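Local coordinates for protein parahox neighbor (Phaeodactylum tricornutum CCAP 1055/1, PDB 5Z5M) that probably carries out the last two steps to (S)-allantoin, joining an OHCU decarboxylase and a 5-hydroxyisourate hydrolase in one chain, at residues 200-206 with 242-248; 68-72 with 155-159; 49-53 with 167-171; 126-130 with 142-146; 31-36 with 55-60. One frame throughout, in Å; residues are numbered along the deposited sequence.

Contact 1 (200-206 with 242-248); sequences RIHLHRL and QYEWTFF
His-202 exchanges two backbone hydrogen bonds with Thr-246, and His-204 does the same with Glu-244, which sets antiparallel strands 200-206 and 242-248 in register. Leu-206 N adds a short bond of 2.7 Å to Gln-242 O. On the face carrying the histidines, a water joins Glu-244 O, Thr-246 OG1 and His-204 ND1.

CH-pi and apolar packing fill the other face. Leu-203 CD1 sits over the Trp-245 indole, 4.0 Å from the centroid of its six-membered ring, and Ile-201 CG2 comes within 3.5 Å of Trp-245 CE3. Arg-205 runs alongside Tyr-243 with CG above the phenol ring; a bend at chi3 (-68°) then lets NE donate to Tyr-243 OH at 3.0 Å, in the guanidinium plane. That hydroxyl also bonds Thr-239 O, and Arg-205 NH1 bonds Met-211 O.

Cation-pi and T-shaped contacts gather at Phe-248. Arg-200 CZ stands 4.0 Å from its centroid, NH2 being salt-bridged to Glu-251, while the Phe-248 edge meets the His-202 face.

In this transthyretin-type sheet the face of Ile-201, Leu-203 and Trp-245 is mainly apolar and buried, that of the histidines and Thr-246 more polar; buried Arg-205 is probably tolerated because its nitrogens find oxygen acceptors.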
# COMPACT_ATOMS: atom_id res chain seq x y z
N ARG A 200 -7.83 19.42 -6.46
CA ARG A 200 -7.04 20.55 -5.95
C ARG A 200 -5.96 20.04 -5.02
O ARG A 200 -6.20 19.15 -4.20
CB ARG A 200 -7.90 21.58 -5.21
CG ARG A 200 -8.90 22.32 -6.06
CD ARG A 200 -9.55 23.46 -5.27
NE ARG A 200 -10.08 23.02 -3.98
CZ ARG A 200 -9.86 23.66 -2.83
NH1 ARG A 200 -9.14 24.77 -2.81
NH2 ARG A 200 -10.38 23.19 -1.70
N ILE A 201 -4.77 20.62 -5.15
CA ILE A 201 -3.62 20.22 -4.36
C ILE A 201 -2.83 21.46 -3.97
O ILE A 201 -2.44 22.24 -4.83
CB ILE A 201 -2.68 19.26 -5.12
CG1 ILE A 201 -3.41 17.98 -5.54
CG2 ILE A 201 -1.47 18.93 -4.27
CD1 ILE A 201 -2.58 17.07 -6.45
N HIS A 202 -2.61 21.66 -2.67
CA HIS A 202 -1.75 22.75 -2.21
C HIS A 202 -0.42 22.20 -1.71
O HIS A 202 -0.31 21.02 -1.36
CB HIS A 202 -2.44 23.56 -1.11
CG HIS A 202 -3.68 24.26 -1.57
ND1 HIS A 202 -4.49 24.99 -0.72
CD2 HIS A 202 -4.24 24.36 -2.79
CE1 HIS A 202 -5.49 25.50 -1.40
NE2 HIS A 202 -5.37 25.13 -2.66
N LEU A 203 0.59 23.07 -1.70
CA LEU A 203 1.93 22.72 -1.24
C LEU A 203 2.48 23.83 -0.36
O LEU A 203 2.54 24.99 -0.78
CB LEU A 203 2.87 22.46 -2.43
CG LEU A 203 4.30 22.02 -2.07
CD1 LEU A 203 4.29 20.73 -1.25
CD2 LEU A 203 5.15 21.86 -3.33
N HIS A 204 2.87 23.47 0.86
CA HIS A 204 3.54 24.40 1.78
C HIS A 204 4.95 23.94 2.07
O HIS A 204 5.22 22.74 2.11
CB HIS A 204 2.79 24.51 3.10
CG HIS A 204 1.51 25.27 3.01
ND1 HIS A 204 0.36 24.74 2.47
CD2 HIS A 204 1.19 26.53 3.40
CE1 HIS A 204 -0.61 25.63 2.53
NE2 HIS A 204 -0.13 26.73 3.08
N ARG A 205 5.85 24.89 2.28
CA ARG A 205 7.15 24.59 2.89
C ARG A 205 7.05 24.85 4.39
O ARG A 205 6.65 25.94 4.81
CB ARG A 205 8.26 25.43 2.27
CG ARG A 205 9.66 25.04 2.77
CD ARG A 205 10.75 25.93 2.19
NE ARG A 205 10.93 25.74 0.75
CZ ARG A 205 10.55 26.62 -0.18
NH1 ARG A 205 9.98 27.76 0.17
NH2 ARG A 205 10.76 26.35 -1.46
N LEU A 206 7.41 23.85 5.19
CA LEU A 206 7.28 23.97 6.64
C LEU A 206 8.58 24.39 7.30
O LEU A 206 8.58 25.02 8.35
CB LEU A 206 6.80 22.66 7.25
CG LEU A 206 5.46 22.10 6.76
CD1 LEU A 206 5.00 20.96 7.67
CD2 LEU A 206 4.40 23.18 6.68
N GLN A 242 11.52 20.72 4.82
CA GLN A 242 10.33 19.93 5.03
C GLN A 242 9.14 20.57 4.34
O GLN A 242 8.95 21.79 4.40
CB GLN A 242 10.05 19.77 6.53
CG GLN A 242 8.95 18.80 6.84
CD GLN A 242 8.70 18.65 8.33
OE1 GLN A 242 8.65 19.64 9.07
NE2 GLN A 242 8.56 17.41 8.79
N TYR A 243 8.33 19.75 3.68
CA TYR A 243 7.16 20.23 2.94
C TYR A 243 5.88 19.50 3.34
O TYR A 243 5.93 18.46 4.00
CB TYR A 243 7.39 20.06 1.43
CG TYR A 243 8.52 20.90 0.87
CD1 TYR A 243 9.85 20.53 1.06
CD2 TYR A 243 8.26 22.06 0.14
CE1 TYR A 243 10.89 21.29 0.55
CE2 TYR A 243 9.30 22.83 -0.37
CZ TYR A 243 10.61 22.44 -0.17
OH TYR A 243 11.65 23.20 -0.67
N GLU A 244 4.74 20.03 2.93
CA GLU A 244 3.47 19.34 3.12
C GLU A 244 2.52 19.58 1.95
O GLU A 244 2.19 20.72 1.62
CB GLU A 244 2.81 19.80 4.43
CG GLU A 244 1.53 19.06 4.77
CD GLU A 244 1.01 19.41 6.16
OE1 GLU A 244 -0.12 19.93 6.25
OE2 GLU A 244 1.73 19.16 7.15
N TRP A 245 2.11 18.49 1.29
CA TRP A 245 0.99 18.55 0.35
C TRP A 245 -0.30 18.65 1.14
O TRP A 245 -0.39 18.17 2.27
CB TRP A 245 0.88 17.31 -0.54
CG TRP A 245 2.00 16.95 -1.50
CD1 TRP A 245 2.81 15.86 -1.42
CD2 TRP A 245 2.35 17.62 -2.72
NE1 TRP A 245 3.67 15.83 -2.48
CE2 TRP A 245 3.42 16.90 -3.30
CE3 TRP A 245 1.90 18.78 -3.37
CZ2 TRP A 245 4.03 17.29 -4.49
CZ3 TRP A 245 2.51 19.16 -4.56
CH2 TRP A 245 3.57 18.42 -5.10
N THR A 246 -1.31 19.24 0.52
CA THR A 246 -2.68 19.11 0.99
C THR A 246 -3.51 18.61 -0.19
O THR A 246 -3.67 19.32 -1.18
CB THR A 246 -3.25 20.44 1.52
OG1 THR A 246 -2.45 20.91 2.62
CG2 THR A 246 -4.68 20.25 2.00
N PHE A 247 -4.00 17.38 -0.10
CA PHE A 247 -4.83 16.81 -1.15
C PHE A 247 -6.30 16.96 -0.78
O PHE A 247 -6.74 16.46 0.26
CB PHE A 247 -4.50 15.33 -1.38
CG PHE A 247 -3.10 15.09 -1.85
CD1 PHE A 247 -2.79 15.14 -3.20
CD2 PHE A 247 -2.10 14.78 -0.94
CE1 PHE A 247 -1.49 14.90 -3.64
CE2 PHE A 247 -0.81 14.54 -1.37
CZ PHE A 247 -0.50 14.60 -2.72
N PHE A 248 -7.07 17.63 -1.63
CA PHE A 248 -8.49 17.81 -1.34
C PHE A 248 -9.31 16.69 -1.97
O PHE A 248 -10.00 16.89 -2.96
CB PHE A 248 -8.96 19.19 -1.83
CG PHE A 248 -8.36 20.33 -1.06
CD1 PHE A 248 -7.16 20.90 -1.46
CD2 PHE A 248 -8.97 20.81 0.09
CE1 PHE A 248 -6.59 21.94 -0.75
CE2 PHE A 248 -8.40 21.84 0.81
CZ PHE A 248 -7.21 22.41 0.39
O HOH W 1 -10.27 18.56 -5.09
O HOH W 2 -0.15 21.98 2.00

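Contact 2 (68-72 with 155-159); sequences KLELL and FMVAL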
# COMPACT_ATOMS: atom_id res chain seq x y z
N LYS A 68 39.16 4.76 9.15
CA LYS A 68 37.74 5.00 9.40
C LYS A 68 37.48 5.20 10.89
O LYS A 68 36.76 6.13 11.27
CB LYS A 68 36.90 3.84 8.86
CG LYS A 68 36.78 3.85 7.33
CD LYS A 68 36.08 2.61 6.80
CE LYS A 68 36.17 2.54 5.29
NZ LYS A 68 35.40 1.40 4.73
N LEU A 69 38.06 4.35 11.73
CA LEU A 69 37.85 4.47 13.17
C LEU A 69 38.38 5.81 13.69
O LEU A 69 37.79 6.43 14.58
CB LEU A 69 38.51 3.32 13.92
CG LEU A 69 38.11 3.19 15.39
CD1 LEU A 69 36.61 2.94 15.51
CD2 LEU A 69 38.91 2.09 16.08
N GLU A 70 39.50 6.26 13.12
CA GLU A 70 40.08 7.54 13.51
C GLU A 70 39.21 8.71 13.07
O GLU A 70 39.15 9.75 13.74
CB GLU A 70 41.49 7.69 12.92
CG GLU A 70 42.56 6.87 13.63
CD GLU A 70 42.99 7.45 14.98
OE1 GLU A 70 42.21 8.21 15.59
OE2 GLU A 70 44.12 7.15 15.42
N LEU A 71 38.52 8.56 11.94
CA LEU A 71 37.60 9.58 11.48
C LEU A 71 36.44 9.71 12.47
O LEU A 71 36.02 10.81 12.81
CB LEU A 71 37.09 9.27 10.07
CG LEU A 71 36.24 10.33 9.37
CD1 LEU A 71 36.57 10.36 7.89
CD2 LEU A 71 34.76 10.06 9.57
N LEU A 72 35.93 8.56 12.92
CA LEU A 72 34.86 8.55 13.91
C LEU A 72 35.29 9.20 15.22
O LEU A 72 34.55 10.00 15.79
CB LEU A 72 34.38 7.12 14.16
CG LEU A 72 33.74 6.37 13.00
CD1 LEU A 72 33.25 5.00 13.44
CD2 LEU A 72 32.60 7.18 12.39
N PHE A 155 29.33 0.59 14.19
CA PHE A 155 30.41 1.12 13.36
C PHE A 155 29.87 1.53 12.00
O PHE A 155 30.22 2.58 11.47
CB PHE A 155 31.53 0.08 13.23
CG PHE A 155 32.75 0.58 12.50
CD1 PHE A 155 33.66 1.40 13.13
CD2 PHE A 155 32.98 0.21 11.18
CE1 PHE A 155 34.78 1.86 12.46
CE2 PHE A 155 34.11 0.66 10.51
CZ PHE A 155 35.01 1.49 11.15
N MET A 156 29.01 0.68 11.44
CA MET A 156 28.31 0.99 10.19
C MET A 156 27.37 2.18 10.31
O MET A 156 27.32 3.04 9.43
CB MET A 156 27.51 -0.23 9.72
CG MET A 156 28.36 -1.30 9.10
SD MET A 156 29.16 -0.62 7.64
CE MET A 156 27.74 -0.09 6.70
N VAL A 157 26.60 2.21 11.39
CA VAL A 157 25.65 3.30 11.60
C VAL A 157 26.38 4.63 11.77
O VAL A 157 25.97 5.64 11.22
CB VAL A 157 24.75 3.03 12.83
CG1 VAL A 157 23.84 4.22 13.09
CG2 VAL A 157 23.93 1.76 12.63
N ALA A 158 27.46 4.61 12.54
CA ALA A 158 28.23 5.83 12.79
C ALA A 158 28.80 6.39 11.49
O ALA A 158 28.79 7.60 11.26
CB ALA A 158 29.35 5.55 13.78
N LEU A 159 29.31 5.50 10.64
CA LEU A 159 29.88 5.92 9.36
C LEU A 159 28.80 6.51 8.46
O LEU A 159 29.06 7.46 7.72
CB LEU A 159 30.58 4.75 8.67
CG LEU A 159 31.91 4.30 9.27
CD1 LEU A 159 32.39 3.02 8.60
CD2 LEU A 159 32.97 5.39 9.15
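Leu-72 and Leu-159 bring their CA atoms to 7.2 Å where helices 65-73 and 151-173 of the OHCU decarboxylase part pass, the axes of the two short segments lying 10.7 Å apart at 62°. At that spacing side chains do all the joining, and the contact is apolar throughout.

Leu-72 is the central piece, its two methyls dividing the work. CD1 approaches the Phe-155 ring obliquely, 3.6 Å from CE1, while CD2 meets Leu-159 CD2 at 3.7 Å, the two leucines crossing at about a right angle. The same CD2 also lies 3.9 Å from Ala-158 CB, where a small residue leaves room for a branched one. Phe-155 has its CG anti to the backbone N (chi1 -175°), which sends the ring across to helix 65-73. There Leu-69 CD1 meets the ring edge, 3.7 Å from CE1, and Lys-68 CB lies 3.8 Å from CZ. Lysine suits its position by having two characters: CB and CD pack against Phe-155 and Leu-159, while the extended chain takes NZ away to Asn-61 O and to Glu-152 of the third subunit, with which it forms a salt bridge.

Around this core, Val-162 on the next turn of helix 151-173 continues the packing against Leu-71 and Leu-72. Phe-125, in the loop after helix 106-123, covers Leu-69 and Ala-158, and Lys-65, at the start of helix 65-73, makes a cation-pi contact with Phe-155.

Contact 3 (49-53 with 167-171); sequences ISQLA and WMRLL
Ile-49 and Trp-167 hold CG1 and CG, respectively, opposite the backbone N (chi1 -171° and 177°), and these torsions bring the isoleucine branches and the indole together between helices 49-61 and 151-173 of the OHCU decarboxylase part. CG2 of Ile-49 touches Trp-167 CH2 at 3.8 Å; CG1 carries CD1 onward to Leu-171 CD2, also at 3.8 Å. One beta-branched residue therefore reaches partners one turn apart on helix 151-173.

On helix 151-173 it is the six-membered part of the indole that touches helix 49-61. Its CE3 comes within 3.5 Å of Ala-53 CB, a close approach that the methyl of alanine permits. Ile-49 O lies near the ring plane at its edge, while also accepting the helical bond from Ala-53 N, and Leu-171 CD1 covers one ring face from within the same helix. Leu-170 also packs on Ala-53, with CD1 3.7 Å from Ala-53 CB, and its other methyl, CD2, reaches Leu-52 CD2 at 4.0 Å.

The short segment axes are 10.7 Å apart and run at 139°, roughly antiparallel. Leu-22 of helix 15-22 packs on Leu-52 and Leu-170. Beyond the indole lies the turn between strands 268-275 and 281-289 of the transthyretin-like part: Trp-167 NE1 bonds Asp-276 O, and Ser-50 OG bonds Asp-279 and Asn-277. The helix pair thus meets the beta part of the fusion here.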
# COMPACT_ATOMS: atom_id res chain seq x y z
N ILE A 49 26.76 18.86 -6.98
CA ILE A 49 27.13 18.71 -5.58
C ILE A 49 26.94 17.25 -5.15
O ILE A 49 27.70 16.74 -4.31
CB ILE A 49 26.33 19.68 -4.67
CG1 ILE A 49 26.89 19.66 -3.25
CG2 ILE A 49 24.85 19.36 -4.70
CD1 ILE A 49 26.25 20.67 -2.33
N SER A 50 25.98 16.56 -5.76
CA SER A 50 25.78 15.14 -5.51
C SER A 50 27.03 14.34 -5.86
O SER A 50 27.48 13.50 -5.08
CB SER A 50 24.60 14.60 -6.30
OG SER A 50 23.38 15.12 -5.82
N GLN A 51 27.57 14.59 -7.04
CA GLN A 51 28.75 13.89 -7.51
C GLN A 51 29.97 14.21 -6.64
O GLN A 51 30.82 13.35 -6.40
CB GLN A 51 29.03 14.23 -8.97
CG GLN A 51 28.01 13.64 -9.93
CD GLN A 51 28.15 14.17 -11.34
OE1 GLN A 51 28.87 15.14 -11.58
NE2 GLN A 51 27.46 13.55 -12.28
N LEU A 52 30.05 15.45 -6.18
CA LEU A 52 31.15 15.87 -5.31
C LEU A 52 31.09 15.10 -3.99
O LEU A 52 32.10 14.59 -3.51
CB LEU A 52 31.10 17.38 -5.08
CG LEU A 52 32.08 17.92 -4.04
CD1 LEU A 52 33.52 17.55 -4.41
CD2 LEU A 52 31.91 19.42 -3.88
N ALA A 53 29.89 15.02 -3.42
CA ALA A 53 29.68 14.28 -2.18
C ALA A 53 30.01 12.80 -2.36
O ALA A 53 30.63 12.18 -1.50
CB ALA A 53 28.25 14.44 -1.69
N TRP A 167 27.48 15.76 4.06
CA TRP A 167 26.51 16.27 3.10
C TRP A 167 25.92 17.59 3.58
O TRP A 167 25.78 18.53 2.80
CB TRP A 167 25.41 15.22 2.88
CG TRP A 167 24.30 15.64 1.96
CD1 TRP A 167 22.98 15.74 2.28
CD2 TRP A 167 24.41 15.99 0.57
NE1 TRP A 167 22.25 16.14 1.18
CE2 TRP A 167 23.11 16.29 0.12
CE3 TRP A 167 25.47 16.07 -0.32
CZ2 TRP A 167 22.85 16.68 -1.19
CZ3 TRP A 167 25.21 16.45 -1.64
CH2 TRP A 167 23.91 16.75 -2.05
N MET A 168 25.60 17.66 4.88
CA MET A 168 25.06 18.89 5.46
C MET A 168 26.06 20.04 5.38
O MET A 168 25.68 21.18 5.13
CB MET A 168 24.65 18.67 6.92
CG MET A 168 23.47 17.74 7.09
SD MET A 168 23.06 17.47 8.82
CE MET A 168 21.78 16.23 8.67
N ARG A 169 27.34 19.74 5.58
CA ARG A 169 28.36 20.78 5.53
C ARG A 169 28.60 21.27 4.10
O ARG A 169 28.79 22.47 3.87
CB ARG A 169 29.66 20.28 6.14
CG ARG A 169 29.59 20.13 7.65
CD ARG A 169 30.83 19.42 8.17
NE ARG A 169 30.84 19.36 9.62
CZ ARG A 169 31.66 18.59 10.33
NH1 ARG A 169 32.55 17.82 9.70
NH2 ARG A 169 31.60 18.59 11.65
N LEU A 170 28.59 20.34 3.15
CA LEU A 170 28.74 20.69 1.73
C LEU A 170 27.61 21.61 1.28
O LEU A 170 27.83 22.57 0.55
CB LEU A 170 28.76 19.43 0.86
CG LEU A 170 30.06 18.63 0.79
CD1 LEU A 170 29.82 17.27 0.15
CD2 LEU A 170 31.13 19.40 0.03
N LEU A 171 26.39 21.30 1.71
CA LEU A 171 25.21 22.09 1.34
C LEU A 171 25.28 23.52 1.88
O LEU A 171 24.79 24.46 1.24
CB LEU A 171 23.93 21.41 1.85
CG LEU A 171 23.40 20.23 1.03
CD1 LEU A 171 22.20 19.61 1.73
CD2 LEU A 171 23.02 20.67 -0.37

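Contact 4 (126-130 with 142-146); sequences PFILA and ALGGR
Phe-127 is the bump of this contact in the OHCU decarboxylase part, and residues Ala-142, Leu-143 and Arg-146 on one side of helix 136-146 form the hollow that receives it. Leu-143 makes the floor: its CG stands over the centre of the ring, 3.7 Å from the centroid, in a CH-pi contact. At the rim, Ala-142 CB meets the ring edge 3.8 Å from Phe-127 CZ, a place where alanine is small enough to let the aromatic ring in. Arg-146 supplies another wall. Phe-127 CE1 lies over the guanidinium, 3.5 Å from Arg-146 CZ, and the two planes are turned 34° apart. A second, smaller bump is Leu-129, whose CD2 rests on Ala-142 CB at 4.0 Å while CD1 lies at the guanidinium edge.

The arginine chain bends at chi3 (52°), bringing its end onto the backbone of the extended segment. There NH1 and NH2 both donate to Ile-128 O, at 3.0 and 2.9 Å, with the oxygen close to the guanidinium plane. NE is salt-bridged to Glu-154 of helix 151-173, and Tyr-119 of helix 106-123 meets Phe-127 edge-to-face. Cutting Arg-146 back to alanine is likely to leave Ile-128 O without these two donors, Glu-154 without its charged mate and a gap beside Phe-127 CE1.

A buried arginine is probably accommodated because a carbonyl takes its outer nitrogens, a carboxylate meets NE and the CE1 corner of an aromatic ring lies over its flat face; the same flat group that packs against Phe-127 also ties the irregular segment 126-130 to two helices.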
# COMPACT_ATOMS: atom_id res chain seq x y z
N PRO A 126 32.72 7.81 19.67
CA PRO A 126 31.61 8.56 20.26
C PRO A 126 30.27 8.35 19.55
O PRO A 126 30.22 7.93 18.40
CB PRO A 126 32.06 10.02 20.13
CG PRO A 126 33.06 10.03 19.04
CD PRO A 126 33.75 8.70 19.11
N PHE A 127 29.18 8.63 20.27
CA PHE A 127 27.85 8.57 19.69
C PHE A 127 27.69 9.70 18.69
O PHE A 127 27.83 10.88 19.04
CB PHE A 127 26.78 8.66 20.78
CG PHE A 127 25.38 8.68 20.26
CD1 PHE A 127 24.75 7.51 19.86
CD2 PHE A 127 24.68 9.87 20.18
CE1 PHE A 127 23.45 7.53 19.38
CE2 PHE A 127 23.37 9.90 19.71
CZ PHE A 127 22.76 8.72 19.31
N ILE A 128 27.39 9.35 17.45
CA ILE A 128 27.23 10.32 16.39
C ILE A 128 25.82 10.27 15.83
O ILE A 128 25.29 9.19 15.55
CB ILE A 128 28.26 10.09 15.27
CG1 ILE A 128 29.68 10.14 15.84
CG2 ILE A 128 28.10 11.12 14.15
CD1 ILE A 128 30.75 9.72 14.86
N LEU A 129 25.19 11.43 15.69
CA LEU A 129 23.83 11.52 15.18
C LEU A 129 23.66 12.72 14.25
O LEU A 129 23.86 13.87 14.67
CB LEU A 129 22.83 11.61 16.34
CG LEU A 129 21.36 11.62 15.91
CD1 LEU A 129 20.99 10.32 15.19
CD2 LEU A 129 20.45 11.84 17.11
N ALA A 130 23.31 12.45 13.00
CA ALA A 130 23.09 13.51 12.02
C ALA A 130 21.61 13.77 11.81
O ALA A 130 20.97 13.10 10.99
CB ALA A 130 23.76 13.15 10.71
N ALA A 142 17.40 7.77 20.06
CA ALA A 142 18.49 7.21 19.27
C ALA A 142 19.54 6.57 20.18
O ALA A 142 19.95 5.43 19.96
CB ALA A 142 19.13 8.30 18.41
N LEU A 143 19.97 7.31 21.20
CA LEU A 143 20.92 6.80 22.17
C LEU A 143 20.38 5.58 22.89
O LEU A 143 21.09 4.59 23.07
CB LEU A 143 21.28 7.89 23.20
CG LEU A 143 22.72 8.39 23.20
CD1 LEU A 143 22.90 9.47 24.26
CD2 LEU A 143 23.69 7.24 23.44
N GLY A 144 19.12 5.65 23.30
CA GLY A 144 18.50 4.56 24.04
C GLY A 144 18.46 3.27 23.24
O GLY A 144 18.63 2.19 23.79
N GLY A 145 18.25 3.40 21.93
CA GLY A 145 18.17 2.23 21.07
C GLY A 145 19.54 1.71 20.67
O GLY A 145 19.82 0.52 20.80
N ARG A 146 20.40 2.61 20.19
CA ARG A 146 21.67 2.20 19.62
C ARG A 146 22.68 1.73 20.67
O ARG A 146 23.67 1.07 20.34
CB ARG A 146 22.25 3.35 18.78
CG ARG A 146 21.52 3.52 17.44
CD ARG A 146 21.84 4.84 16.74
NE ARG A 146 23.28 5.06 16.60
CZ ARG A 146 23.81 6.21 16.20
NH1 ARG A 146 23.03 7.23 15.87
NH2 ARG A 146 25.13 6.33 16.11

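Contact 5 (31-36 with 55-60); sequences WVAEAL and AMKAIV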
# COMPACT_ATOMS: atom_id res chain seq x y z
N TRP A 31 42.95 14.73 4.60
CA TRP A 31 43.42 13.72 3.65
C TRP A 31 42.36 13.35 2.61
O TRP A 31 42.70 12.97 1.49
CB TRP A 31 43.90 12.46 4.39
CG TRP A 31 42.87 11.77 5.24
CD1 TRP A 31 42.60 12.01 6.56
CD2 TRP A 31 42.00 10.69 4.85
NE1 TRP A 31 41.61 11.17 7.01
CE2 TRP A 31 41.23 10.35 5.98
CE3 TRP A 31 41.80 9.99 3.66
CZ2 TRP A 31 40.27 9.34 5.95
CZ3 TRP A 31 40.85 8.99 3.63
CH2 TRP A 31 40.09 8.67 4.77
N VAL A 32 41.09 13.47 2.98
CA VAL A 32 40.00 13.18 2.05
C VAL A 32 40.03 14.16 0.89
O VAL A 32 39.95 13.76 -0.27
CB VAL A 32 38.61 13.26 2.73
CG1 VAL A 32 37.52 12.91 1.72
CG2 VAL A 32 38.54 12.32 3.93
N ALA A 33 40.15 15.44 1.21
CA ALA A 33 40.18 16.49 0.19
C ALA A 33 41.45 16.41 -0.63
O ALA A 33 41.47 16.72 -1.83
CB ALA A 33 40.05 17.86 0.85
N GLU A 34 42.53 15.97 0.01
CA GLU A 34 43.81 15.81 -0.66
C GLU A 34 43.71 14.75 -1.75
O GLU A 34 44.03 15.01 -2.90
CB GLU A 34 44.90 15.46 0.34
CG GLU A 34 45.24 16.61 1.26
CD GLU A 34 45.59 17.87 0.49
OE1 GLU A 34 46.36 17.78 -0.49
OE2 GLU A 34 45.11 18.96 0.88
N ALA A 35 43.25 13.56 -1.37
CA ALA A 35 43.03 12.47 -2.32
C ALA A 35 42.12 12.92 -3.46
O ALA A 35 42.33 12.55 -4.61
CB ALA A 35 42.45 11.26 -1.61
N LEU A 36 41.12 13.73 -3.14
CA LEU A 36 40.17 14.22 -4.15
C LEU A 36 40.84 15.05 -5.25
O LEU A 36 40.70 14.76 -6.43
CB LEU A 36 39.06 15.04 -3.49
CG LEU A 36 37.96 15.51 -4.44
CD1 LEU A 36 37.07 14.36 -4.87
CD2 LEU A 36 37.14 16.65 -3.85
N ALA A 55 32.01 11.45 -4.56
CA ALA A 55 33.45 11.31 -4.77
C ALA A 55 34.20 11.27 -3.43
O ALA A 55 35.10 10.44 -3.24
CB ALA A 55 33.96 12.44 -5.64
N MET A 56 33.85 12.16 -2.52
CA MET A 56 34.51 12.21 -1.21
C MET A 56 34.12 11.00 -0.37
O MET A 56 34.96 10.44 0.34
CB MET A 56 34.18 13.51 -0.49
CG MET A 56 34.63 14.75 -1.26
SD MET A 56 34.34 16.32 -0.42
CE MET A 56 35.50 16.17 0.94
N LYS A 57 32.85 10.61 -0.45
CA LYS A 57 32.36 9.43 0.25
C LYS A 57 33.12 8.18 -0.19
O LYS A 57 33.49 7.35 0.64
CB LYS A 57 30.86 9.24 -0.00
CG LYS A 57 30.23 8.08 0.77
CD LYS A 57 28.73 7.99 0.50
CE LYS A 57 28.10 6.85 1.28
NZ LYS A 57 26.62 6.80 1.10
N ALA A 58 33.35 8.07 -1.49
CA ALA A 58 34.08 6.93 -2.05
C ALA A 58 35.51 6.85 -1.50
O ALA A 58 35.99 5.76 -1.16
CB ALA A 58 34.12 7.01 -3.57
N ILE A 59 36.17 7.99 -1.41
CA ILE A 59 37.52 8.07 -0.85
C ILE A 59 37.53 7.56 0.59
O ILE A 59 38.40 6.77 0.98
CB ILE A 59 38.06 9.51 -0.90
CG1 ILE A 59 38.32 9.91 -2.35
CG2 ILE A 59 39.35 9.65 -0.06
CD1 ILE A 59 38.74 11.35 -2.54
N VAL A 60 36.55 7.99 1.38
CA VAL A 60 36.45 7.52 2.76
C VAL A 60 36.18 6.02 2.81
O VAL A 60 36.86 5.28 3.54
CB VAL A 60 35.34 8.27 3.53
CG1 VAL A 60 35.11 7.62 4.89
CG2 VAL A 60 35.72 9.75 3.69
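Knobs-into-holes packing joins helix 30-38 to helix 49-61, with Ile-59 as the knob set among Trp-31, Val-32, Ala-35 and Leu-36. With CG1 anti to the carbonyl carbon (chi1 -69°), Ile-59 pushes CD1 down to the backbone of the opposite helix, 3.4 Å from Leu-36 N and 3.5 Å from Val-32 O, the two ends of one helical hydrogen bond. CG2 takes the shallower part of the hole, 3.8 Å from Ala-35 CB and 4.0 Å from Trp-31 CZ3. The small Ala-35 leaves room for the isoleucine to sink in. A glycine in place of Ile-59 would probably leave the hole between Val-32 and Leu-36 unfilled and Trp-31 CZ3 without the CG2 methyl it packs on.

In the all-helical OHCU decarboxylase part, these two helices cross steeply: their short segment axes stand at 112° and approach to 9.4 Å. Such a crossing confines the contact to a compact patch around the knob. On one flank, Val-32 turns CG2 to Val-60 CG2 at 3.8 Å and places CG1 against Met-56 CE, the methionine chain bending at chi3 to follow it. On the other flank, Leu-36 splits its branches, CD1 resting on Ala-55 CB at 3.7 Å and CD2 near Met-56 CG. Flexible methionine suits a position that must fit two branched neighbours. Leu-22 of helix 15-22 covers Leu-36, and His-163 of helix 151-173 touches Val-60.

Contact 1 stands apart in the transthyretin-like part, its centre about 27 Å or more from the other centres, and relies on backbone hydrogen bonds between strands; the other four lie in the helical decarboxylase part and depend on side chains. Contacts 2 and 3 share helix 151-173, contacts 3 and 5 share helix 49-61, and Leu-52 packs on Leu-36 where the latter two meet. Contacts 2 and 4 are the buried ones, contact 4 alone among the four decarboxylase contacts being hydrogen-bonded across its segments; contacts 1, 3 and 5 are partly buried, with Ala-35 of contact 5 exposed. Contacts 1 to 4 also reach other subunits, whereas contact 5 touches no other chain of the assembly.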